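Local coordinates for protein excinuclease ABC, subunit A. (Deinococcus radiodurans, PDB 2VF7) that probably takes part in the repair of damaged DNA as a zinc-containing, DNA-binding UvrA-family ATPase of the ABC superfamily, at residues I29-P34 with G462-S467; V40-S45 with D442-A447; E407-L412 with V436-L441; D448-V453 with G468-L473. The protein carries 1 engineered substitution. All coordinates share one frame; numbering follows the deposited sequence. Where two conformers were deposited one is given.

Contact 1: I29-P34 with G462-S467; sequences ISVKVP and GEILYS
Three aliphatic side chains, Ile-29, Val-31 and Ile-464, make up the apolar share of this contact. Ile-29 and Ile-464 cross at about a right angle, with CD1 of Ile-29 at 4.0 Å from CG1 of Ile-464; that same CG1 stands 4.2 Å from CB of Val-31. Branched residues suit strand 29-34 here, since they fill space close to the backbone. At one end, the CG2 methyl of Ile-29 lies 3.4 Å from the carbonyl O of Gly-462, whose positive phi of 79° is easy for glycine.

The polar share is a single bond: Ser-467 OG donates to Lys-32 O over 2.8 Å, almost in line with the carbonyl. With OG anti to its own backbone nitrogen (chi1 -174°), the hydroxyl points at strand 29-34 and also brushes CG2 of Val-31 at 3.6 Å. The same OG is hydrogen-bonded to NE1 of Trp-449. Putting an alanine in place of Ser-467 would probably leave both Lys-32 O and the indole N-H without this partner.

Two sheet edges thus meet, strand 29-34 of the three-stranded antiparallel sheet and strand 464-468 of the six-stranded one, held by aliphatic packing and one side-chain bond rather than by main-chain pairing.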
loop_
_atom_site.group_PDB
_atom_site.type_symbol
_atom_site.label_atom_id
_atom_site.label_comp_id
_atom_site.label_asym_id
_atom_site.label_seq_id
_atom_site.Cartn_x
_atom_site.Cartn_y
_atom_site.Cartn_z
ATOM N N ILE A 29 27.766 14.659 -6.877
ATOM C CA ILE A 29 27.821 14.987 -8.310
ATOM C C ILE A 29 26.626 15.827 -8.802
ATOM O O ILE A 29 25.555 15.864 -8.165
ATOM C CB ILE A 29 27.965 13.690 -9.227
ATOM C CG1 ILE A 29 26.689 12.849 -9.233
ATOM C CG2 ILE A 29 29.139 12.828 -8.810
ATOM C CD1 ILE A 29 25.691 13.227 -10.320
ATOM N N SER A 30 26.833 16.493 -9.941
ATOM C CA SER A 30 25.764 17.137 -10.698
ATOM C C SER A 30 25.748 16.540 -12.093
ATOM O O SER A 30 26.791 16.422 -12.722
ATOM C CB SER A 30 26.003 18.641 -10.814
ATOM O OG SER A 30 25.944 19.262 -9.559
ATOM N N VAL A 31 24.572 16.152 -12.565
ATOM C CA VAL A 31 24.425 15.675 -13.928
ATOM C C VAL A 31 23.055 16.074 -14.469
ATOM O O VAL A 31 22.123 16.275 -13.708
ATOM C CB VAL A 31 24.676 14.128 -14.043
ATOM C CG1 VAL A 31 23.551 13.331 -13.435
ATOM C CG2 VAL A 31 24.870 13.721 -15.476
ATOM N N LYS A 32 22.954 16.217 -15.784
ATOM C CA LYS A 32 21.670 16.411 -16.453
ATOM C C LYS A 32 21.474 15.324 -17.512
ATOM O O LYS A 32 22.436 14.888 -18.148
ATOM C CB LYS A 32 21.581 17.803 -17.089
ATOM C CG LYS A 32 22.197 17.895 -18.471
ATOM C CD LYS A 32 22.262 19.334 -19.011
ATOM C CE LYS A 32 22.884 19.355 -20.420
ATOM N NZ LYS A 32 22.641 20.628 -21.148
ATOM N N VAL A 33 20.227 14.891 -17.689
ATOM C CA VAL A 33 19.888 13.867 -18.692
ATOM C C VAL A 33 18.550 14.176 -19.371
ATOM O O VAL A 33 17.576 14.540 -18.695
ATOM C CB VAL A 33 19.888 12.401 -18.099
ATOM C CG1 VAL A 33 21.196 12.089 -17.471
ATOM C CG2 VAL A 33 18.808 12.218 -17.076
ATOM N N PRO A 34 18.494 14.012 -20.708
ATOM C CA PRO A 34 17.265 14.307 -21.439
ATOM C C PRO A 34 16.129 13.355 -21.079
ATOM O O PRO A 34 16.356 12.177 -20.781
ATOM C CB PRO A 34 17.680 14.156 -22.905
ATOM C CG PRO A 34 18.865 13.309 -22.898
ATOM C CD PRO A 34 19.566 13.549 -21.608
ATOM N N GLY A 462 32.808 6.884 -8.884
ATOM C CA GLY A 462 31.715 7.721 -8.372
ATOM C C GLY A 462 31.660 9.143 -8.903
ATOM O O GLY A 462 30.996 9.986 -8.324
ATOM N N GLU A 463 32.364 9.412 -10.003
ATOM C CA GLU A 463 32.260 10.713 -10.696
ATOM C C GLU A 463 31.792 10.616 -12.153
ATOM O O GLU A 463 31.768 9.540 -12.747
ATOM C CB GLU A 463 33.550 11.525 -10.576
ATOM C CG GLU A 463 34.805 10.714 -10.578
ATOM C CD GLU A 463 35.917 11.369 -9.777
ATOM O OE1 GLU A 463 35.739 12.514 -9.314
ATOM O OE2 GLU A 463 36.969 10.731 -9.600
ATOM N N ILE A 464 31.373 11.749 -12.704
ATOM C CA ILE A 464 30.783 11.780 -14.041
ATOM C C ILE A 464 31.888 12.125 -14.986
ATOM O O ILE A 464 32.472 13.195 -14.898
ATOM C CB ILE A 464 29.610 12.830 -14.158
ATOM C CG1 ILE A 464 28.509 12.586 -13.105
ATOM C CG2 ILE A 464 29.029 12.878 -15.575
ATOM C CD1 ILE A 464 28.000 11.166 -13.036
ATOM N N LEU A 465 32.202 11.195 -15.875
ATOM C CA LEU A 465 33.239 11.437 -16.864
ATOM C C LEU A 465 32.660 12.179 -18.060
ATOM O O LEU A 465 33.323 13.028 -18.671
ATOM C CB LEU A 465 33.875 10.121 -17.305
ATOM C CG LEU A 465 34.314 9.172 -16.187
ATOM C CD1 LEU A 465 35.201 8.092 -16.756
ATOM C CD2 LEU A 465 35.002 9.902 -15.036
ATOM N N TYR A 466 31.410 11.855 -18.376
ATOM C CA TYR A 466 30.741 12.379 -19.555
ATOM C C TYR A 466 29.224 12.328 -19.400
ATOM O O TYR A 466 28.693 11.375 -18.872
ATOM C CB TYR A 466 31.189 11.592 -20.796
ATOM C CG TYR A 466 30.627 12.107 -22.111
ATOM C CD1 TYR A 466 31.007 13.351 -22.598
ATOM C CD2 TYR A 466 29.705 11.343 -22.853
ATOM C CE1 TYR A 466 30.498 13.828 -23.770
ATOM C CE2 TYR A 466 29.184 11.819 -24.033
ATOM C CZ TYR A 466 29.592 13.072 -24.494
ATOM O OH TYR A 466 29.101 13.604 -25.669
ATOM N N SER A 467 28.542 13.389 -19.826
ATOM C CA SER A 467 27.102 13.343 -20.066
ATOM C C SER A 467 26.826 14.014 -21.416
ATOM O O SER A 467 26.939 15.223 -21.543
ATOM C CB SER A 467 26.339 14.028 -18.918
ATOM O OG SER A 467 24.926 13.891 -19.047
#

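Contact 2: V40-S45 with D442-A447; sequences VFTGVS and DVIRRA. With ADP (adenosine-5'-diphosphate), chain E.
Val-40 and Ile-444 bring the two backbones to 6.3 Å between their CA atoms, where strand 40-42 passes the short helix that holds 442-444. A type I turn from Ile-444 to Ala-447 sets Ala-447 against the same valine. Strand 38-42 leads through Gly-43, at a phi of 129° suited to glycine, into the P-loop (Walker A), whose Gly-46 and Lys-49 bind the ADP; Val-44 O comes near O1B of the nucleotide, 3.3 Å away.

No hydrogen bond joins the segments; their side chains meet through carbon alone. Val-40 splits its branches: CG1, anti to the backbone N (chi1 177°), lies 4.0 Å from CG1 of Ile-444, while CG2 presses on CB of Ala-447 at a tight 3.5 Å, which favours a small residue in the turn. CG2 also reaches CG1 of Val-443, at 4.2 Å. Thr-42 and Ile-444 meet tip to tip, the threonine methyl CG2 3.8 Å from CG1 of the isoleucine. A threonine serves two needs here, because its OG1 is hydrogen-bonded to OD2 of Asp-452.

Strand 38-42 runs between strands 433-437 and 449-453 in the sheet. Ile-444 also packs on Leu-450 of the latter, and Val-443 on Leu-420 of helix 417-428.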
loop_
_atom_site.group_PDB
_atom_site.type_symbol
_atom_site.label_atom_id
_atom_site.label_comp_id
_atom_site.label_asym_id
_atom_site.label_seq_id
_atom_site.Cartn_x
_atom_site.Cartn_y
_atom_site.Cartn_z
ATOM N N VAL A 40 21.675 5.778 -21.593
ATOM C CA VAL A 40 22.421 4.614 -21.100
ATOM C C VAL A 40 23.460 5.066 -20.078
ATOM O O VAL A 40 24.178 6.019 -20.310
ATOM C CB VAL A 40 23.063 3.805 -22.278
ATOM C CG1 VAL A 40 23.883 2.650 -21.772
ATOM C CG2 VAL A 40 21.981 3.260 -23.196
ATOM N N PHE A 41 23.492 4.397 -18.932
ATOM C CA PHE A 41 24.446 4.679 -17.870
ATOM C C PHE A 41 25.555 3.644 -17.946
ATOM O O PHE A 41 25.282 2.441 -17.911
ATOM C CB PHE A 41 23.745 4.652 -16.499
ATOM C CG PHE A 41 22.701 5.751 -16.325
ATOM C CD1 PHE A 41 22.994 6.895 -15.602
ATOM C CD2 PHE A 41 21.434 5.642 -16.913
ATOM C CE1 PHE A 41 22.034 7.920 -15.448
ATOM C CE2 PHE A 41 20.480 6.663 -16.788
ATOM C CZ PHE A 41 20.784 7.799 -16.034
ATOM N N THR A 42 26.800 4.107 -18.079
ATOM C CA THR A 42 27.928 3.201 -18.359
ATOM C C THR A 42 29.176 3.407 -17.488
ATOM O O THR A 42 29.282 4.389 -16.755
ATOM C CB THR A 42 28.319 3.201 -19.859
ATOM O OG1 THR A 42 29.095 4.364 -20.161
ATOM C CG2 THR A 42 27.082 3.168 -20.745
ATOM N N GLY A 43 30.117 2.469 -17.577
ATOM C CA GLY A 43 31.321 2.508 -16.763
ATOM C C GLY A 43 31.548 1.179 -16.059
ATOM O O GLY A 43 30.657 0.328 -16.063
ATOM N N VAL A 44 32.727 1.001 -15.454
ATOM C CA VAL A 44 33.092 -0.286 -14.834
ATOM C C VAL A 44 32.137 -0.641 -13.710
ATOM O O VAL A 44 31.344 0.193 -13.267
ATOM C CB VAL A 44 34.583 -0.360 -14.355
ATOM C CG1 VAL A 44 35.543 -0.206 -15.526
ATOM C CG2 VAL A 44 34.867 0.671 -13.285
ATOM N N SER A 45 32.180 -1.892 -13.276
ATOM C CA SER A 45 31.312 -2.350 -12.210
ATOM C C SER A 45 31.855 -1.797 -10.919
ATOM O O SER A 45 33.060 -1.720 -10.733
ATOM C CB SER A 45 31.267 -3.875 -12.170
ATOM O OG SER A 45 32.494 -4.376 -11.714
ATOM N N ASP A 442 26.970 -2.624 -28.360
ATOM C CA ASP A 442 25.951 -2.485 -29.401
ATOM C C ASP A 442 24.767 -1.602 -28.994
ATOM O O ASP A 442 24.199 -0.920 -29.851
ATOM C CB ASP A 442 25.438 -3.858 -29.830
ATOM C CG ASP A 442 26.150 -4.381 -31.052
ATOM O OD1 ASP A 442 25.864 -3.865 -32.154
ATOM O OD2 ASP A 442 26.987 -5.300 -30.909
ATOM N N VAL A 443 24.391 -1.630 -27.711
ATOM C CA VAL A 443 23.329 -0.772 -27.185
ATOM C C VAL A 443 23.857 0.632 -26.891
ATOM O O VAL A 443 23.307 1.619 -27.390
ATOM C CB VAL A 443 22.654 -1.350 -25.916
ATOM C CG1 VAL A 443 21.614 -0.343 -25.350
ATOM C CG2 VAL A 443 22.014 -2.731 -26.195
ATOM N N ILE A 444 24.919 0.720 -26.087
ATOM C CA ILE A 444 25.622 1.983 -25.852
ATOM C C ILE A 444 25.758 2.819 -27.137
ATOM O O ILE A 444 25.438 4.001 -27.141
ATOM C CB ILE A 444 27.006 1.738 -25.197
ATOM C CG1 ILE A 444 26.831 1.014 -23.862
ATOM C CG2 ILE A 444 27.738 3.051 -24.969
ATOM C CD1 ILE A 444 28.097 0.382 -23.328
ATOM N N ARG A 445 26.200 2.191 -28.225
ATOM C CA ARG A 445 26.379 2.848 -29.534
ATOM C C ARG A 445 25.087 3.449 -30.138
ATOM O O ARG A 445 25.143 4.391 -30.915
ATOM C CB ARG A 445 26.994 1.852 -30.515
ATOM C CG ARG A 445 27.902 2.436 -31.587
ATOM C CD ARG A 445 28.675 1.316 -32.331
ATOM N NE ARG A 445 30.051 1.137 -31.846
ATOM C CZ ARG A 445 30.556 0.007 -31.350
ATOM N NH1 ARG A 445 29.823 -1.103 -31.276
ATOM N NH2 ARG A 445 31.823 -0.013 -30.944
ATOM N N ARG A 446 23.928 2.909 -29.784
ATOM C CA ARG A 446 22.676 3.345 -30.412
ATOM C C ARG A 446 21.858 4.330 -29.555
ATOM O O ARG A 446 20.798 4.820 -29.972
ATOM C CB ARG A 446 21.848 2.128 -30.827
ATOM C CG ARG A 446 22.490 1.354 -31.993
ATOM C CD ARG A 446 22.023 1.875 -33.352
ATOM N NE ARG A 446 20.587 1.640 -33.497
ATOM C CZ ARG A 446 20.056 0.594 -34.124
ATOM N NH1 ARG A 446 20.843 -0.310 -34.702
ATOM N NH2 ARG A 446 18.739 0.461 -34.187
ATOM N N ALA A 447 22.371 4.619 -28.365
ATOM C CA ALA A 447 21.693 5.455 -27.399
ATOM C C ALA A 447 21.690 6.938 -27.793
ATOM O O ALA A 447 22.631 7.417 -28.422
ATOM C CB ALA A 447 22.327 5.265 -26.021
HETATM P PB ADP E . 27.679 -0.276 -10.576
HETATM O O1B ADP E . 28.467 0.325 -11.704
HETATM O O2B ADP E . 28.171 -1.627 -10.149
HETATM O O3B ADP E . 26.185 -0.255 -10.842
HETATM P PA ADP E . 27.264 0.332 -7.878
HETATM O O1A ADP E . 26.729 -1.102 -7.894
HETATM O O2A ADP E . 26.343 1.441 -7.490
HETATM O O3A ADP E . 27.931 0.682 -9.295
HETATM O "O5'" ADP E . 28.454 0.354 -6.797
HETATM C "C5'" ADP E . 28.953 1.528 -6.150
HETATM C "C4'" ADP E . 28.986 1.273 -4.653
HETATM O "O4'" ADP E . 27.636 1.199 -4.178
HETATM C "C3'" ADP E . 29.653 -0.036 -4.229
HETATM O "O3'" ADP E . 30.448 0.155 -3.033
HETATM C "C2'" ADP E . 28.457 -0.940 -3.968
HETATM O "O2'" ADP E . 28.741 -2.032 -3.098
HETATM C "C1'" ADP E . 27.438 0.032 -3.386
HETATM N N9 ADP E . 26.038 -0.406 -3.552
HETATM C C8 ADP E . 25.416 -0.605 -4.733
HETATM N N7 ADP E . 24.142 -1.015 -4.583
HETATM C C5 ADP E . 23.936 -1.070 -3.252
HETATM C C6 ADP E . 22.782 -1.392 -2.396
HETATM N N6 ADP E . 21.604 -1.776 -2.954
HETATM N N1 ADP E . 22.958 -1.319 -1.066
HETATM C C2 ADP E . 24.127 -0.945 -0.496
HETATM N N3 ADP E . 25.211 -0.624 -1.213
HETATM C C4 ADP E . 25.175 -0.661 -2.576
#

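Contact 3: E407-L412 with V436-L441; sequences EPSAGL and VVEHDL
OE2 of Glu-438, which lies 3.5 Å from CG of Glu-407, is gripped by two backbone amides of its own segment. The N-H of Asp-440 reaches it over 3.2 Å in a nearly straight bond (172°), and that of His-439 over 3.0 Å; they come from opposite faces of the carboxylate, each tilted out of its plane on the anti side. This grip should hold the group's rotation. The chain can fold back so because CG leaves anti to the backbone N (chi1 -171°) and the side chain then bends at chi2. OE1 faces the other segment, 3.0 Å from CD of Pro-408. Ser-409 OG probably donates to this OE1 too, although its exact place is doubtful.

Glu-407 is tied at both ends. Its backbone N donates to Val-437 O over 2.8 Å, and beyond CG its extended side chain carries OE1 to the edge of the His-439 ring, where ND1 gives a weak 3.0 Å bond; carboxylate and imidazole planes stand 85° apart. Pro-408 adds apolar contact, its CD 4.0 Å from CG1 of Val-436.

NE2 of His-439 weakly bonds Lys-49, which binds ADP. The sequence EPSAGL after strand 402-406 matches the end of a Walker B motif running into the D-loop of ABC ATPases, and His-439 is placed like the histidine of the H-loop (switch).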
loop_
_atom_site.group_PDB
_atom_site.type_symbol
_atom_site.label_atom_id
_atom_site.label_comp_id
_atom_site.label_asym_id
_atom_site.label_seq_id
_atom_site.Cartn_x
_atom_site.Cartn_y
_atom_site.Cartn_z
ATOM N N GLU A 407 20.521 -3.880 -17.580
ATOM C CA GLU A 407 21.026 -4.849 -18.550
ATOM C C GLU A 407 19.952 -5.753 -19.144
ATOM O O GLU A 407 19.840 -6.916 -18.775
ATOM C CB GLU A 407 22.172 -5.666 -17.961
ATOM C CG GLU A 407 23.486 -4.938 -17.985
ATOM C CD GLU A 407 24.635 -5.818 -17.545
ATOM O OE1 GLU A 407 25.160 -5.583 -16.429
ATOM O OE2 GLU A 407 25.003 -6.748 -18.310
ATOM N N PRO A 408 19.168 -5.221 -20.093
ATOM C CA PRO A 408 18.115 -5.998 -20.733
ATOM C C PRO A 408 18.659 -6.924 -21.821
ATOM O O PRO A 408 17.915 -7.761 -22.389
ATOM C CB PRO A 408 17.200 -4.911 -21.324
ATOM C CG PRO A 408 17.818 -3.561 -20.884
ATOM C CD PRO A 408 19.218 -3.839 -20.608
ATOM N N SER A 409 19.950 -6.774 -22.102
ATOM C CA SER A 409 20.651 -7.593 -23.080
ATOM C C SER A 409 21.358 -8.774 -22.426
ATOM O O SER A 409 22.042 -9.537 -23.101
ATOM C CB SER A 409 21.694 -6.745 -23.774
ATOM O OG SER A 409 22.482 -6.125 -22.784
ATOM N N ALA A 410 21.213 -8.911 -21.112
ATOM C CA ALA A 410 21.782 -10.048 -20.404
ATOM C C ALA A 410 21.070 -11.314 -20.865
ATOM O O ALA A 410 19.838 -11.412 -20.766
ATOM C CB ALA A 410 21.639 -9.870 -18.911
ATOM N N GLY A 411 21.851 -12.271 -21.374
ATOM C CA GLY A 411 21.317 -13.529 -21.879
ATOM C C GLY A 411 20.890 -13.433 -23.323
ATOM O O GLY A 411 20.376 -14.399 -23.892
ATOM N N LEU A 412 21.099 -12.265 -23.918
ATOM C CA LEU A 412 20.785 -12.061 -25.309
ATOM C C LEU A 412 21.973 -12.370 -26.188
ATOM O O LEU A 412 23.099 -11.931 -25.910
ATOM C CB LEU A 412 20.333 -10.616 -25.581
ATOM C CG LEU A 412 18.894 -10.329 -26.013
ATOM C CD1 LEU A 412 18.887 -9.129 -26.891
ATOM C CD2 LEU A 412 18.331 -11.496 -26.775
ATOM N N VAL A 436 18.823 3.294 -18.795
ATOM C CA VAL A 436 19.312 1.940 -19.006
ATOM C C VAL A 436 20.758 1.800 -18.571
ATOM O O VAL A 436 21.625 2.410 -19.166
ATOM C CB VAL A 436 19.219 1.548 -20.492
ATOM C CG1 VAL A 436 19.776 0.121 -20.737
ATOM C CG2 VAL A 436 17.775 1.675 -20.971
ATOM N N VAL A 437 21.015 1.022 -17.520
ATOM C CA VAL A 437 22.393 0.629 -17.240
ATOM C C VAL A 437 22.756 -0.604 -18.035
ATOM O O VAL A 437 22.126 -1.657 -17.911
ATOM C CB VAL A 437 22.762 0.572 -15.707
ATOM C CG1 VAL A 437 21.552 0.747 -14.828
ATOM C CG2 VAL A 437 23.577 -0.656 -15.354
ATOM N N GLU A 438 23.775 -0.439 -18.865
ATOM C CA GLU A 438 24.158 -1.418 -19.861
ATOM C C GLU A 438 25.678 -1.495 -20.013
ATOM O O GLU A 438 26.398 -0.501 -19.816
ATOM C CB GLU A 438 23.499 -1.071 -21.211
ATOM C CG GLU A 438 23.629 -2.131 -22.285
ATOM C CD GLU A 438 23.096 -3.498 -21.865
ATOM O OE1 GLU A 438 21.867 -3.716 -21.983
ATOM O OE2 GLU A 438 23.903 -4.370 -21.443
ATOM N N HIS A 439 26.151 -2.691 -20.362
ATOM C CA HIS A 439 27.549 -2.917 -20.742
ATOM C C HIS A 439 27.723 -3.230 -22.226
ATOM O O HIS A 439 28.804 -3.039 -22.777
ATOM C CB HIS A 439 28.150 -4.027 -19.888
ATOM C CG HIS A 439 28.348 -3.626 -18.468
ATOM N ND1 HIS A 439 27.576 -4.123 -17.442
ATOM C CD2 HIS A 439 29.208 -2.745 -17.903
ATOM C CE1 HIS A 439 27.972 -3.589 -16.300
ATOM N NE2 HIS A 439 28.953 -2.739 -16.554
ATOM N N ASP A 440 26.658 -3.715 -22.860
ATOM C CA ASP A 440 26.672 -4.054 -24.290
ATOM C C ASP A 440 27.034 -2.846 -25.136
ATOM O O ASP A 440 26.336 -1.836 -25.110
ATOM C CB ASP A 440 25.305 -4.581 -24.723
ATOM C CG ASP A 440 25.370 -5.414 -25.988
ATOM O OD1 ASP A 440 26.096 -5.042 -26.924
ATOM O OD2 ASP A 440 24.687 -6.457 -26.060
ATOM N N LEU A 441 28.126 -2.962 -25.887
ATOM C CA LEU A 441 28.623 -1.886 -26.740
ATOM C C LEU A 441 27.699 -1.603 -27.927
ATOM O O LEU A 441 27.660 -0.491 -28.440
ATOM C CB LEU A 441 30.034 -2.221 -27.236
ATOM C CG LEU A 441 31.178 -2.309 -26.215
ATOM C CD1 LEU A 441 32.456 -2.749 -26.923
ATOM C CD2 LEU A 441 31.399 -0.999 -25.451
#

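Contact 4: D448-V453 with G468-L473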
loop_
_atom_site.group_PDB
_atom_site.type_symbol
_atom_site.label_atom_id
_atom_site.label_comp_id
_atom_site.label_asym_id
_atom_site.label_seq_id
_atom_site.Cartn_x
_atom_site.Cartn_y
_atom_site.Cartn_z
ATOM N N ASP A 448 20.626 7.649 -27.405
ATOM C CA ASP A 448 20.479 9.077 -27.666
ATOM C C ASP A 448 21.491 9.871 -26.828
ATOM O O ASP A 448 22.064 10.855 -27.294
ATOM C CB ASP A 448 19.045 9.540 -27.349
ATOM C CG ASP A 448 17.984 8.922 -28.289
ATOM O OD1 ASP A 448 16.929 8.438 -27.804
ATOM O OD2 ASP A 448 18.192 8.937 -29.511
ATOM N N TRP A 449 21.707 9.423 -25.595
ATOM C CA TRP A 449 22.553 10.114 -24.630
ATOM C C TRP A 449 23.237 9.054 -23.755
ATOM O O TRP A 449 22.717 7.937 -23.580
ATOM C CB TRP A 449 21.659 11.017 -23.778
ATOM C CG TRP A 449 22.306 12.012 -22.831
ATOM C CD1 TRP A 449 22.619 11.802 -21.522
ATOM C CD2 TRP A 449 22.607 13.395 -23.093
ATOM N NE1 TRP A 449 23.135 12.943 -20.963
ATOM C CE2 TRP A 449 23.127 13.942 -21.903
ATOM C CE3 TRP A 449 22.504 14.215 -24.224
ATOM C CZ2 TRP A 449 23.557 15.262 -21.810
ATOM C CZ3 TRP A 449 22.936 15.528 -24.134
ATOM C CH2 TRP A 449 23.463 16.038 -22.933
ATOM N N LEU A 450 24.406 9.391 -23.212
ATOM C CA LEU A 450 25.053 8.481 -22.284
ATOM C C LEU A 450 25.736 9.154 -21.105
ATOM O O LEU A 450 26.298 10.222 -21.235
ATOM C CB LEU A 450 25.980 7.510 -23.033
ATOM C CG LEU A 450 27.479 7.678 -23.132
ATOM C CD1 LEU A 450 28.165 7.345 -21.803
ATOM C CD2 LEU A 450 27.965 6.752 -24.231
ATOM N N VAL A 451 25.650 8.517 -19.946
ATOM C CA VAL A 451 26.311 8.983 -18.727
ATOM C C VAL A 451 27.392 7.980 -18.292
ATOM O O VAL A 451 27.070 6.873 -17.837
ATOM C CB VAL A 451 25.301 9.163 -17.578
ATOM C CG1 VAL A 451 25.940 9.909 -16.426
ATOM C CG2 VAL A 451 24.016 9.877 -18.063
ATOM N N ASP A 452 28.662 8.372 -18.436
ATOM C CA ASP A 452 29.791 7.502 -18.063
ATOM C C ASP A 452 30.308 7.869 -16.682
ATOM O O ASP A 452 30.719 9.011 -16.431
ATOM C CB ASP A 452 30.928 7.542 -19.106
ATOM C CG ASP A 452 31.827 6.300 -19.050
ATOM O OD1 ASP A 452 33.072 6.452 -18.930
ATOM O OD2 ASP A 452 31.298 5.162 -19.141
ATOM N N VAL A 453 30.286 6.876 -15.800
ATOM C CA VAL A 453 30.537 7.065 -14.377
ATOM C C VAL A 453 31.919 6.513 -13.939
ATOM O O VAL A 453 32.318 5.409 -14.323
ATOM C CB VAL A 453 29.391 6.435 -13.518
ATOM C CG1 VAL A 453 29.704 6.502 -12.057
ATOM C CG2 VAL A 453 28.062 7.133 -13.770
ATOM N N GLY A 468 26.495 13.221 -22.427
ATOM C CA GLY A 468 26.174 13.735 -23.757
ATOM C C GLY A 468 25.933 12.580 -24.720
ATOM O O GLY A 468 26.009 11.421 -24.309
ATOM N N PRO A 469 25.640 12.883 -26.003
ATOM C CA PRO A 469 25.547 11.858 -27.055
ATOM C C PRO A 469 26.805 10.978 -27.090
ATOM O O PRO A 469 27.896 11.466 -26.793
ATOM C CB PRO A 469 25.473 12.685 -28.345
ATOM C CG PRO A 469 24.900 13.990 -27.931
ATOM C CD PRO A 469 25.383 14.239 -26.532
ATOM N N PRO A 470 26.665 9.687 -27.448
ATOM C CA PRO A 470 27.821 8.769 -27.496
ATOM C C PRO A 470 29.067 9.277 -28.225
ATOM O O PRO A 470 30.171 9.064 -27.735
ATOM C CB PRO A 470 27.251 7.540 -28.196
ATOM C CG PRO A 470 25.824 7.520 -27.733
ATOM C CD PRO A 470 25.413 8.983 -27.785
ATOM N N GLU A 471 28.899 9.963 -29.353
ATOM C CA GLU A 471 30.029 10.356 -30.201
ATOM C C GLU A 471 31.040 11.301 -29.540
ATOM O O GLU A 471 32.193 11.378 -29.968
ATOM C CB GLU A 471 29.527 10.958 -31.524
ATOM C CG GLU A 471 28.940 9.927 -32.505
ATOM C CD GLU A 471 30.010 9.154 -33.281
ATOM O OE1 GLU A 471 30.750 9.774 -34.084
ATOM O OE2 GLU A 471 30.102 7.921 -33.091
ATOM N N GLY A 472 30.606 12.017 -28.505
ATOM C CA GLY A 472 31.470 12.959 -27.794
ATOM C C GLY A 472 32.322 12.323 -26.706
ATOM O O GLY A 472 33.162 12.991 -26.100
ATOM N N LEU A 473 32.098 11.038 -26.451
ATOM C CA LEU A 473 32.915 10.268 -25.514
ATOM C C LEU A 473 34.311 10.036 -26.122
ATOM O O LEU A 473 35.283 9.708 -25.434
ATOM C CB LEU A 473 32.213 8.944 -25.199
ATOM C CG LEU A 473 32.645 8.043 -24.039
ATOM C CD1 LEU A 473 32.505 8.728 -22.689
ATOM C CD2 LEU A 473 31.839 6.771 -24.061
#
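Gly-468 lies flat on the indole of Trp-449: its CA sits 3.4 Å from the centroid of the six-membered ring and only 4° off the ring normal, a CH-pi contact over the face. Glycine suits the spot, since a CB would run into the ring of Pro-469, which itself touches CZ3 of Trp-449 through CD at 3.7 Å.

The approach is set by an antiparallel hydrogen-bonded pair. Leu-450 N donates to Gly-468 O over 2.8 Å, and Gly-468 N returns a bond of 3.2 Å to Leu-450 O. The indole folds over the partner strand because its CG is anti to the backbone N (chi1 -171°). Exchanging Trp-449 for an alanine is likely to strip the platform from Gly-468 and Pro-469 and leave a gap between the two segments.

CD2 of Leu-450 reaches CA of Pro-470 at 3.8 Å and CD2 of Leu-473 at 3.9 Å, the two leucines crossing at about a right angle. CB of Asp-452 lies 4.1 Å from CD1 of Leu-473, and the aspartate's carboxylate is hydrogen-bonded to Thr-481 and Ser-479.

Strand 449-453 has strand 38-42 as its other neighbour; Trp-449 packs on Pro-34 of strand 29-34, and Leu-473 on Leu-485 of helix 480-487.

Overall arrangement
Across one six-stranded sheet come contact 3, contact 2 and contact 4 in turn. The centre of contact 2 is about 8 Å from that of contact 3, joined to it where Phe-41 N bonds Val-436 O at 2.7 Å, and about 8 Å from that of contact 4. Contact 1 fastens the edge strand 464-468 to the neighbouring antiparallel sheet, its centre about 10 Å from that of contact 4 and about 20 Å from that of contact 3. All four lie near one nucleotide site: segment 40-45 runs on into the P-loop, where Val-44 and Ser-45 line the ADP pocket, while the side chain of Val-437 is about 5 Å from the ADP, Gly-462 about 7 Å and the side chain of Asp-452 about 9 Å.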